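Local coordinates for period circadian protein homolog 2 (Mus musculus, PDB 3GDI) that works in the mammalian circadian clock as a nuclear regulator of transcription, whose tandem PAS domains probably serve protein-protein interaction, at residues F104-S109 with F123-Y128; E149-G154 with R183-L188; S153-P158 with E275-A280; L188-Q193 with R235-E240. One frame throughout, in Å; residues are numbered along the deposited sequence.

Overall arrangement
The four contacts illustrate how two PAS domains are built and joined within one chain. Contact 1 lies in the first sheet, at its edge strand 104-108; contact 4 packs the hairpin turn of the second against the end of helix 184-188. Contacts 2 and 3, which do the joining, share Ser153 and Gly154 in the connecting segment, their centres about 8 Å apart. Contact 2, which also shares Leu188 with contact 4, has its centre about 12 Å from that of contact 1 and 10 Å from that of contact 4. Contacts 1 and 4, with centres about 17 Å apart, still touch through Phe105 on Pro192, whereas contacts 1 and 3 stay about 7 Å apart at their nearest atoms.

Contact 1 (F104-S109 with F123-Y128); sequences FFCRVS and FRMTPY
Phe104 pairs with Met125, and Cys106 with Phe123, where strands 104-108 and 121-131 run antiparallel in the five-stranded sheet of the PAS-A domain. Four backbone hydrogen bonds make both of these hydrogen-bonded pairs. Met125 N meets Phe104 O at 2.8 Å and Phe104 N returns a bond to Met125 O; Cys106 N reaches Phe123 O at 3.0 Å, and the reverse bond, Phe123 N to Cys106 O, is more bent, 136° at the hydrogen. Between them Phe105 and Arg124 form a non-hydrogen-bonded pair, with a CA-H...O contact of 3.3 Å from Phe105 CA to Phe123 O.

The aromatic contacts divide between the two faces of the sheet. Phe104 has CG wedged between its backbone N and carbonyl carbon (chi1 62°), which swings the ring toward the neighbouring strand. Met125 CB stands over one face of it, SD lies obliquely 5.4 Å from its centroid in a Met-aromatic contact, and Pro127 CD comes up at the edge. With an alanine here, the Met125 thioether would probably lose its aromatic partner and a gap would open beside Pro127. On the opposite face of the sheet, Arg124 CG makes an off-centre CH-pi contact with the Phe105 ring.

Phe73 of helix 70-76 touches both Phe104 and Cys106. Across these strands the backbone N and O atoms of the two hydrogen-bonded pairs satisfy one another, while the side chains add apolar, sulfur and aromatic packing.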
# COMPACT_ATOMS: atom_id res chain seq x y z
N PHE A 104 2.94 9.21 -9.94
CA PHE A 104 3.53 9.19 -8.61
C PHE A 104 4.41 10.43 -8.47
O PHE A 104 4.60 11.16 -9.44
CB PHE A 104 4.35 7.90 -8.43
CG PHE A 104 5.50 7.77 -9.39
CD1 PHE A 104 6.80 8.07 -8.98
CD2 PHE A 104 5.29 7.39 -10.71
CE1 PHE A 104 7.86 8.00 -9.88
CE2 PHE A 104 6.35 7.32 -11.61
CZ PHE A 104 7.64 7.63 -11.19
N PHE A 105 4.93 10.66 -7.27
CA PHE A 105 5.78 11.83 -7.03
C PHE A 105 7.22 11.49 -6.64
O PHE A 105 7.47 10.52 -5.93
CB PHE A 105 5.18 12.71 -5.94
CG PHE A 105 3.80 13.20 -6.26
CD1 PHE A 105 2.71 12.34 -6.19
CD2 PHE A 105 3.59 14.52 -6.63
CE1 PHE A 105 1.43 12.79 -6.48
CE2 PHE A 105 2.31 14.98 -6.92
CZ PHE A 105 1.23 14.11 -6.85
N CYS A 106 8.14 12.32 -7.09
CA CYS A 106 9.57 12.15 -6.79
C CYS A 106 10.26 13.50 -6.66
O CYS A 106 9.89 14.47 -7.33
CB CYS A 106 10.25 11.36 -7.91
SG CYS A 106 10.45 9.59 -7.59
N ARG A 107 11.25 13.56 -5.78
CA ARG A 107 12.03 14.77 -5.58
C ARG A 107 13.28 14.60 -6.43
O ARG A 107 13.99 13.61 -6.30
CB ARG A 107 12.38 14.94 -4.10
CG ARG A 107 11.31 15.69 -3.31
CD ARG A 107 11.22 15.25 -1.85
NE ARG A 107 10.64 13.92 -1.74
CZ ARG A 107 10.00 13.44 -0.67
NH1 ARG A 107 9.84 14.19 0.41
NH2 ARG A 107 9.51 12.21 -0.69
N VAL A 108 13.52 15.55 -7.33
CA VAL A 108 14.67 15.47 -8.23
C VAL A 108 15.70 16.57 -7.96
O VAL A 108 15.34 17.68 -7.57
CB VAL A 108 14.21 15.57 -9.70
CG1 VAL A 108 15.38 15.30 -10.65
CG2 VAL A 108 13.08 14.57 -9.95
N SER A 109 16.96 16.25 -8.19
CA SER A 109 18.06 17.20 -7.98
C SER A 109 19.23 16.93 -8.91
O SER A 109 19.69 15.79 -9.01
CB SER A 109 18.57 17.12 -6.54
OG SER A 109 19.78 17.86 -6.39
N PHE A 123 8.35 16.64 -8.00
CA PHE A 123 7.89 16.50 -9.38
C PHE A 123 6.79 15.45 -9.48
O PHE A 123 6.87 14.40 -8.86
CB PHE A 123 9.05 16.09 -10.29
CG PHE A 123 9.83 17.24 -10.83
CD1 PHE A 123 9.46 17.85 -12.03
CD2 PHE A 123 10.92 17.74 -10.13
CE1 PHE A 123 10.16 18.94 -12.52
CE2 PHE A 123 11.63 18.84 -10.61
CZ PHE A 123 11.25 19.44 -11.81
N ARG A 124 5.76 15.75 -10.24
CA ARG A 124 4.69 14.79 -10.42
C ARG A 124 5.08 14.11 -11.71
O ARG A 124 5.41 14.78 -12.68
CB ARG A 124 3.35 15.49 -10.60
CG ARG A 124 2.19 14.53 -10.70
CD ARG A 124 1.32 14.87 -11.90
NE ARG A 124 0.12 14.04 -11.95
CZ ARG A 124 -0.72 14.00 -12.98
NH1 ARG A 124 -0.49 14.73 -14.05
NH2 ARG A 124 -1.80 13.22 -12.92
N MET A 125 5.06 12.78 -11.72
CA MET A 125 5.45 12.06 -12.91
C MET A 125 4.45 11.01 -13.37
O MET A 125 3.85 10.31 -12.56
CB MET A 125 6.81 11.42 -12.69
CG MET A 125 7.86 12.40 -12.25
SD MET A 125 9.50 11.68 -12.37
CE MET A 125 9.53 10.66 -10.88
N THR A 126 4.28 10.92 -14.69
CA THR A 126 3.37 9.94 -15.28
C THR A 126 4.24 9.04 -16.14
O THR A 126 4.92 9.51 -17.06
CB THR A 126 2.31 10.62 -16.16
OG1 THR A 126 1.86 11.83 -15.55
CG2 THR A 126 1.11 9.69 -16.34
N PRO A 127 4.24 7.73 -15.85
CA PRO A 127 5.01 6.71 -16.55
C PRO A 127 4.32 6.05 -17.74
O PRO A 127 3.18 5.59 -17.64
CB PRO A 127 5.30 5.70 -15.45
CG PRO A 127 4.00 5.69 -14.73
CD PRO A 127 3.62 7.16 -14.64
N TYR A 128 5.04 5.97 -18.86
CA TYR A 128 4.52 5.35 -20.08
C TYR A 128 5.53 4.34 -20.63
O TYR A 128 6.72 4.62 -20.69
CB TYR A 128 4.25 6.42 -21.14
CG TYR A 128 3.13 7.36 -20.78
CD1 TYR A 128 1.84 6.87 -20.55
CD2 TYR A 128 3.34 8.73 -20.68
CE1 TYR A 128 0.79 7.73 -20.23
CE2 TYR A 128 2.30 9.60 -20.36
CZ TYR A 128 1.03 9.09 -20.14
OH TYR A 128 -0.01 9.95 -19.83

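Contact 2 (E149-G154 with R183-L188); sequences ERVHSG and RAVPLL
Gly154 N donates to Pro186 O over 3.1 Å in a bond that is nearly straight at the hydrogen (168°), although the donor stands 40° out of the carbonyl plane, above it. Beside it, Pro186 turns its ring against the incoming chain: CB rests 3.8 Å from His152 O, and CG meets Val151 CG1 at 3.9 Å, the two side chains crossing at about a right angle. Val151 carries that methyl anti to its backbone N (chi1 175°), which sets CG1 against the proline; a looser approach follows to Val185 CG1.

These residues join the two halves of the tandem PAS fragment. Segment 149-154 is the chain leaving strand 142-150 of the first sheet, whereas helix 184-188 comes directly after strand 177-180 of the second. The packing extends into the first sheet, since Val151 also touches Phe105 and Arg124, and Val185 lies on Phe105 as well. At Gly154, which has no side chain, a beta carbon would point toward the helix and come 3.7 Å from Pro186 O and about as near to Leu187 CD2.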
# COMPACT_ATOMS: atom_id res chain seq x y z
N GLU A 149 6.29 16.96 -14.14
CA GLU A 149 5.87 18.34 -13.91
C GLU A 149 6.23 18.80 -12.51
O GLU A 149 5.89 18.16 -11.52
CB GLU A 149 4.37 18.47 -14.11
CG GLU A 149 3.82 19.82 -13.73
CD GLU A 149 2.33 19.92 -13.97
OE1 GLU A 149 1.74 20.98 -13.65
OE2 GLU A 149 1.75 18.95 -14.49
N ARG A 150 6.93 19.93 -12.43
CA ARG A 150 7.33 20.50 -11.15
C ARG A 150 6.06 20.89 -10.40
O ARG A 150 5.16 21.49 -10.98
CB ARG A 150 8.22 21.72 -11.40
CG ARG A 150 9.24 21.99 -10.32
CD ARG A 150 8.80 23.05 -9.34
NE ARG A 150 9.79 23.21 -8.28
CZ ARG A 150 9.68 24.06 -7.26
NH1 ARG A 150 8.62 24.84 -7.15
NH2 ARG A 150 10.64 24.11 -6.34
N VAL A 151 6.00 20.55 -9.11
CA VAL A 151 4.85 20.85 -8.28
C VAL A 151 5.06 22.10 -7.42
O VAL A 151 6.13 22.29 -6.83
CB VAL A 151 4.52 19.66 -7.35
CG1 VAL A 151 3.39 20.03 -6.41
CG2 VAL A 151 4.12 18.46 -8.19
N HIS A 152 4.03 22.93 -7.34
CA HIS A 152 4.08 24.16 -6.56
C HIS A 152 3.14 24.19 -5.36
O HIS A 152 2.01 23.71 -5.42
CB HIS A 152 3.78 25.38 -7.45
CG HIS A 152 4.85 25.66 -8.45
ND1 HIS A 152 4.84 25.13 -9.72
CD2 HIS A 152 6.02 26.34 -8.33
CE1 HIS A 152 5.95 25.48 -10.35
NE2 HIS A 152 6.68 26.21 -9.53
N SER A 153 3.63 24.77 -4.27
CA SER A 153 2.85 24.89 -3.06
C SER A 153 1.55 25.61 -3.40
O SER A 153 1.58 26.70 -3.96
CB SER A 153 3.62 25.70 -2.03
OG SER A 153 2.77 26.10 -0.99
N GLY A 154 0.42 25.00 -3.06
CA GLY A 154 -0.86 25.63 -3.35
C GLY A 154 -1.13 26.90 -2.57
O GLY A 154 -2.20 27.50 -2.72
N ARG A 183 -4.09 15.57 -4.50
CA ARG A 183 -4.36 16.96 -4.17
C ARG A 183 -3.70 17.37 -2.87
O ARG A 183 -3.55 18.55 -2.58
CB ARG A 183 -5.87 17.20 -4.10
CG ARG A 183 -6.62 16.88 -5.38
CD ARG A 183 -8.13 17.11 -5.25
NE ARG A 183 -8.75 16.24 -4.25
CZ ARG A 183 -10.05 16.20 -3.98
NH1 ARG A 183 -10.89 16.99 -4.65
NH2 ARG A 183 -10.52 15.38 -3.05
N ALA A 184 -3.30 16.37 -2.08
CA ALA A 184 -2.67 16.61 -0.79
C ALA A 184 -1.22 17.08 -0.88
O ALA A 184 -0.77 17.87 -0.05
CB ALA A 184 -2.75 15.35 0.07
N VAL A 185 -0.48 16.58 -1.87
CA VAL A 185 0.92 16.97 -1.99
C VAL A 185 1.09 18.49 -1.98
O VAL A 185 1.86 19.03 -1.19
CB VAL A 185 1.57 16.37 -3.25
CG1 VAL A 185 3.01 16.82 -3.34
CG2 VAL A 185 1.50 14.85 -3.21
N PRO A 186 0.36 19.20 -2.85
CA PRO A 186 0.49 20.66 -2.88
C PRO A 186 -0.02 21.36 -1.61
O PRO A 186 0.39 22.48 -1.30
CB PRO A 186 -0.33 21.06 -4.11
CG PRO A 186 -0.22 19.87 -4.98
CD PRO A 186 -0.41 18.73 -4.01
N LEU A 187 -0.90 20.71 -0.86
CA LEU A 187 -1.42 21.35 0.35
C LEU A 187 -0.69 20.96 1.63
O LEU A 187 -0.87 21.60 2.67
CB LEU A 187 -2.92 21.06 0.50
CG LEU A 187 -3.84 21.60 -0.60
CD1 LEU A 187 -5.21 20.97 -0.47
CD2 LEU A 187 -3.94 23.11 -0.51
N LEU A 188 0.15 19.93 1.57
CA LEU A 188 0.87 19.47 2.76
C LEU A 188 2.38 19.55 2.69
O LEU A 188 3.04 19.74 3.70
CB LEU A 188 0.46 18.03 3.09
CG LEU A 188 -1.00 17.80 3.46
CD1 LEU A 188 -1.16 16.35 3.84
CD2 LEU A 188 -1.42 18.72 4.61

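Contact 3 (S153-P158 with E275-A280); sequences SGYEAP and EDVFAA
Two type I turns meet in this contact between the chain that links the PAS sheets and the segment following the second sheet: the turn Ser153 to Glu156 lies against Glu275 and the turn Asp276 to Ala279 that succeeds it. Ser153 OG, anti to its backbone N (chi1 166°), donates to Glu275 O; the modelled 2.4 Å is very short, so the length is doubtful. The same OG accepts from Tyr155 N at 3.3 Å, an ST turn that gives the hydroxyl a second partner. Within 275-280, Asp276 OD1 accepts from Phe278 N at 3.0 Å in an Asx turn, with a further weak bond from Ala279 N.

Apolar groups gather round the serine. Val277 CG1 reaches to 3.7 Å from Ser153 OG, and the Phe278 ring presents its edge to Ser153 N. Tyr155 meets Glu275 O and Val277 CB at its own ring edge, while its OH is hydrogen-bonded to Leu187 O.

Glu275 runs its side chain alongside the Tyr155 carbonyl, with CG 3.2 Å from Tyr155 O. Its OE2 comes nearer still, but both oxygens are acceptors; the carboxylate is engaged by Arg159 in a salt bridge. A leucine in place of Glu275 would probably leave the Arg159 guanidinium without its charged mate. Glu156 OE2 also lies 4.7 Å from Asp276 OD2, and such crowding of acidic groups is likely to make the local potential negative, although the charge of Glu275 is probably offset by Arg159.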
# COMPACT_ATOMS: atom_id res chain seq x y z
N SER A 153 3.63 24.77 -4.27
CA SER A 153 2.85 24.89 -3.06
C SER A 153 1.55 25.61 -3.40
O SER A 153 1.58 26.70 -3.96
CB SER A 153 3.62 25.70 -2.03
OG SER A 153 2.77 26.10 -0.99
N GLY A 154 0.42 25.00 -3.06
CA GLY A 154 -0.86 25.63 -3.35
C GLY A 154 -1.13 26.90 -2.57
O GLY A 154 -2.20 27.50 -2.72
N TYR A 155 -0.19 27.32 -1.74
CA TYR A 155 -0.36 28.53 -0.94
C TYR A 155 0.45 29.70 -1.50
O TYR A 155 0.63 30.71 -0.83
CB TYR A 155 0.05 28.28 0.51
CG TYR A 155 -0.64 27.10 1.15
CD1 TYR A 155 0.03 25.90 1.37
CD2 TYR A 155 -1.99 27.17 1.49
CE1 TYR A 155 -0.62 24.79 1.91
CE2 TYR A 155 -2.65 26.07 2.04
CZ TYR A 155 -1.96 24.89 2.24
OH TYR A 155 -2.62 23.81 2.78
N GLU A 156 0.93 29.56 -2.73
CA GLU A 156 1.70 30.63 -3.36
C GLU A 156 1.40 30.74 -4.86
O GLU A 156 1.27 29.74 -5.56
CB GLU A 156 3.20 30.40 -3.13
CG GLU A 156 3.80 29.24 -3.89
CD GLU A 156 5.24 28.98 -3.51
OE1 GLU A 156 5.91 28.19 -4.21
OE2 GLU A 156 5.71 29.55 -2.49
N ALA A 157 1.27 31.98 -5.33
CA ALA A 157 0.98 32.27 -6.73
C ALA A 157 1.54 31.21 -7.68
O ALA A 157 2.75 31.00 -7.72
CB ALA A 157 1.54 33.63 -7.10
N PRO A 158 0.67 30.53 -8.44
CA PRO A 158 -0.80 30.68 -8.47
C PRO A 158 -1.44 29.97 -7.28
O PRO A 158 -1.43 28.74 -7.20
CB PRO A 158 -1.19 30.02 -9.79
CG PRO A 158 0.08 30.05 -10.61
CD PRO A 158 1.12 29.73 -9.59
N GLU A 275 4.21 30.10 3.23
CA GLU A 275 3.62 29.58 2.01
C GLU A 275 4.33 28.43 1.29
O GLU A 275 3.68 27.67 0.58
CB GLU A 275 3.38 30.72 1.02
CG GLU A 275 2.43 31.77 1.54
CD GLU A 275 2.21 32.91 0.57
OE1 GLU A 275 3.21 33.50 0.09
OE2 GLU A 275 1.03 33.21 0.28
N ASP A 276 5.64 28.30 1.45
CA ASP A 276 6.34 27.20 0.78
C ASP A 276 6.22 25.99 1.69
O ASP A 276 6.99 25.82 2.64
CB ASP A 276 7.82 27.52 0.56
CG ASP A 276 8.49 26.49 -0.33
OD1 ASP A 276 8.16 25.29 -0.22
OD2 ASP A 276 9.36 26.88 -1.14
N VAL A 277 5.24 25.14 1.40
CA VAL A 277 4.98 23.98 2.21
C VAL A 277 5.99 22.84 2.02
O VAL A 277 6.01 21.88 2.81
CB VAL A 277 3.54 23.50 1.97
CG1 VAL A 277 3.44 22.81 0.62
CG2 VAL A 277 3.10 22.62 3.10
N PHE A 278 6.83 22.94 1.00
CA PHE A 278 7.84 21.92 0.74
C PHE A 278 9.16 22.14 1.47
O PHE A 278 9.98 21.22 1.56
CB PHE A 278 8.09 21.80 -0.77
CG PHE A 278 6.93 21.22 -1.51
CD1 PHE A 278 6.56 19.89 -1.30
CD2 PHE A 278 6.17 22.00 -2.37
CE1 PHE A 278 5.44 19.36 -1.93
CE2 PHE A 278 5.05 21.48 -3.00
CZ PHE A 278 4.69 20.15 -2.78
N ALA A 279 9.36 23.35 1.98
CA ALA A 279 10.58 23.66 2.72
C ALA A 279 10.73 22.65 3.85
O ALA A 279 9.83 21.85 4.10
CB ALA A 279 10.51 25.07 3.27
N ALA A 280 11.87 22.69 4.54
CA ALA A 280 12.11 21.77 5.65
C ALA A 280 11.83 22.46 6.98
O ALA A 280 11.87 23.68 7.08
CB ALA A 280 13.55 21.29 5.61

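Contact 4 (L188-Q193 with R235-E240); sequences LGYLPQ and RTRNGE
Tyr190 lays one face of its ring over Arg237. Arg237 CB sits 4.2 Å from the ring centroid and only 8° off its normal, a CH-pi contact. The side chain of Arg237 sets off with CG anti to the backbone N and bends at chi2, bringing its CD to 3.4 Å from Tyr190 CD2. The guanidinium does not stack: its plane is turned 51° from the ring, and Tyr190 CD2 lies near its edge.

Arg235 approaches the other end of the tyrosine, its guanidinium 78° from the ring plane. Its NH2 is close to Tyr190 OH but badly angled for bonding; a water joins the groups instead, hydrogen-bonded to Tyr190 OH at 2.9 Å, donating to Thr236 O and weakly accepting from Arg235 NH2. Arg235 also forms a salt bridge with Glu286.

Beneath the ring, Arg237 N bonds to Leu188 O at 2.8 Å. Gly189, with positive phi, brings its backbone against Arg237 CB, where a beta carbon would clash. Thr236 N and OG1 grip Glu240 O from opposite faces of its plane. The contact thus sets a helix end, left at Gly189, against a beta hairpin whose type I turn, Thr236 to Gly239, closes as in the G1-bulge type, joining strands 227-235 and 241-252 of the PAS sheet.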
# COMPACT_ATOMS: atom_id res chain seq x y z
N LEU A 188 0.15 19.93 1.57
CA LEU A 188 0.87 19.47 2.76
C LEU A 188 2.38 19.55 2.69
O LEU A 188 3.04 19.74 3.70
CB LEU A 188 0.46 18.03 3.09
CG LEU A 188 -1.00 17.80 3.46
CD1 LEU A 188 -1.16 16.35 3.84
CD2 LEU A 188 -1.42 18.72 4.61
N GLY A 189 2.95 19.39 1.50
CA GLY A 189 4.39 19.44 1.38
C GLY A 189 5.01 18.04 1.35
O GLY A 189 6.16 17.87 0.93
N TYR A 190 4.25 17.04 1.80
CA TYR A 190 4.74 15.67 1.79
C TYR A 190 4.37 14.99 0.49
O TYR A 190 3.38 15.36 -0.14
CB TYR A 190 4.12 14.83 2.90
CG TYR A 190 4.38 15.27 4.31
CD1 TYR A 190 3.39 15.89 5.07
CD2 TYR A 190 5.61 15.02 4.92
CE1 TYR A 190 3.60 16.23 6.40
CE2 TYR A 190 5.84 15.36 6.25
CZ TYR A 190 4.84 15.96 6.99
OH TYR A 190 5.06 16.26 8.31
N LEU A 191 5.15 14.00 0.09
CA LEU A 191 4.83 13.21 -1.09
C LEU A 191 4.11 11.98 -0.51
O LEU A 191 4.39 11.56 0.62
CB LEU A 191 6.10 12.81 -1.83
CG LEU A 191 6.91 14.00 -2.39
CD1 LEU A 191 8.00 13.47 -3.33
CD2 LEU A 191 5.98 14.96 -3.14
N PRO A 192 3.16 11.39 -1.26
CA PRO A 192 2.44 10.23 -0.73
C PRO A 192 3.25 9.23 0.08
O PRO A 192 2.81 8.79 1.14
CB PRO A 192 1.83 9.60 -1.98
CG PRO A 192 1.56 10.82 -2.84
CD PRO A 192 2.84 11.60 -2.68
N GLN A 193 4.43 8.88 -0.39
CA GLN A 193 5.28 7.90 0.27
C GLN A 193 5.82 8.30 1.63
O GLN A 193 6.30 7.44 2.37
CB GLN A 193 6.44 7.49 -0.64
CG GLN A 193 7.35 8.63 -1.09
CD GLN A 193 6.94 9.22 -2.44
OE1 GLN A 193 7.77 9.80 -3.14
NE2 GLN A 193 5.67 9.09 -2.80
N ARG A 235 -0.22 18.82 10.72
CA ARG A 235 1.13 19.31 10.47
C ARG A 235 1.61 19.11 9.04
O ARG A 235 1.41 18.05 8.45
CB ARG A 235 2.12 18.65 11.43
CG ARG A 235 3.55 19.16 11.27
CD ARG A 235 4.37 18.91 12.53
NE ARG A 235 4.26 17.52 12.98
CZ ARG A 235 4.75 16.48 12.31
NH1 ARG A 235 4.59 15.25 12.78
NH2 ARG A 235 5.41 16.68 11.18
N THR A 236 2.24 20.13 8.48
CA THR A 236 2.73 20.03 7.12
C THR A 236 4.23 19.72 7.13
O THR A 236 4.85 19.61 8.20
CB THR A 236 2.49 21.33 6.32
OG1 THR A 236 3.42 22.34 6.75
CG2 THR A 236 1.07 21.83 6.54
N ARG A 237 4.79 19.58 5.94
CA ARG A 237 6.20 19.26 5.76
C ARG A 237 7.13 20.27 6.41
O ARG A 237 8.18 19.90 6.92
CB ARG A 237 6.51 19.15 4.26
CG ARG A 237 7.90 18.67 3.89
CD ARG A 237 8.11 17.23 4.31
NE ARG A 237 9.13 16.54 3.52
CZ ARG A 237 10.39 16.94 3.38
NH1 ARG A 237 10.82 18.04 3.98
NH2 ARG A 237 11.23 16.22 2.64
N ASN A 238 6.75 21.55 6.40
CA ASN A 238 7.59 22.59 6.98
C ASN A 238 7.38 22.80 8.48
O ASN A 238 7.81 23.80 9.04
CB ASN A 238 7.41 23.91 6.22
CG ASN A 238 6.06 24.59 6.49
OD1 ASN A 238 5.64 25.47 5.73
ND2 ASN A 238 5.40 24.21 7.57
N GLY A 239 6.71 21.85 9.13
CA GLY A 239 6.50 21.95 10.57
C GLY A 239 5.36 22.86 10.98
O GLY A 239 5.02 22.95 12.16
N GLU A 240 4.75 23.52 10.01
CA GLU A 240 3.65 24.43 10.27
C GLU A 240 2.34 23.67 10.15
O GLU A 240 2.22 22.75 9.34
CB GLU A 240 3.68 25.56 9.24
CG GLU A 240 3.33 26.91 9.78
CD GLU A 240 4.45 27.89 9.56
OE1 GLU A 240 5.51 27.73 10.20
OE2 GLU A 240 4.29 28.80 8.72
O HOH W 1 6.88 18.03 9.64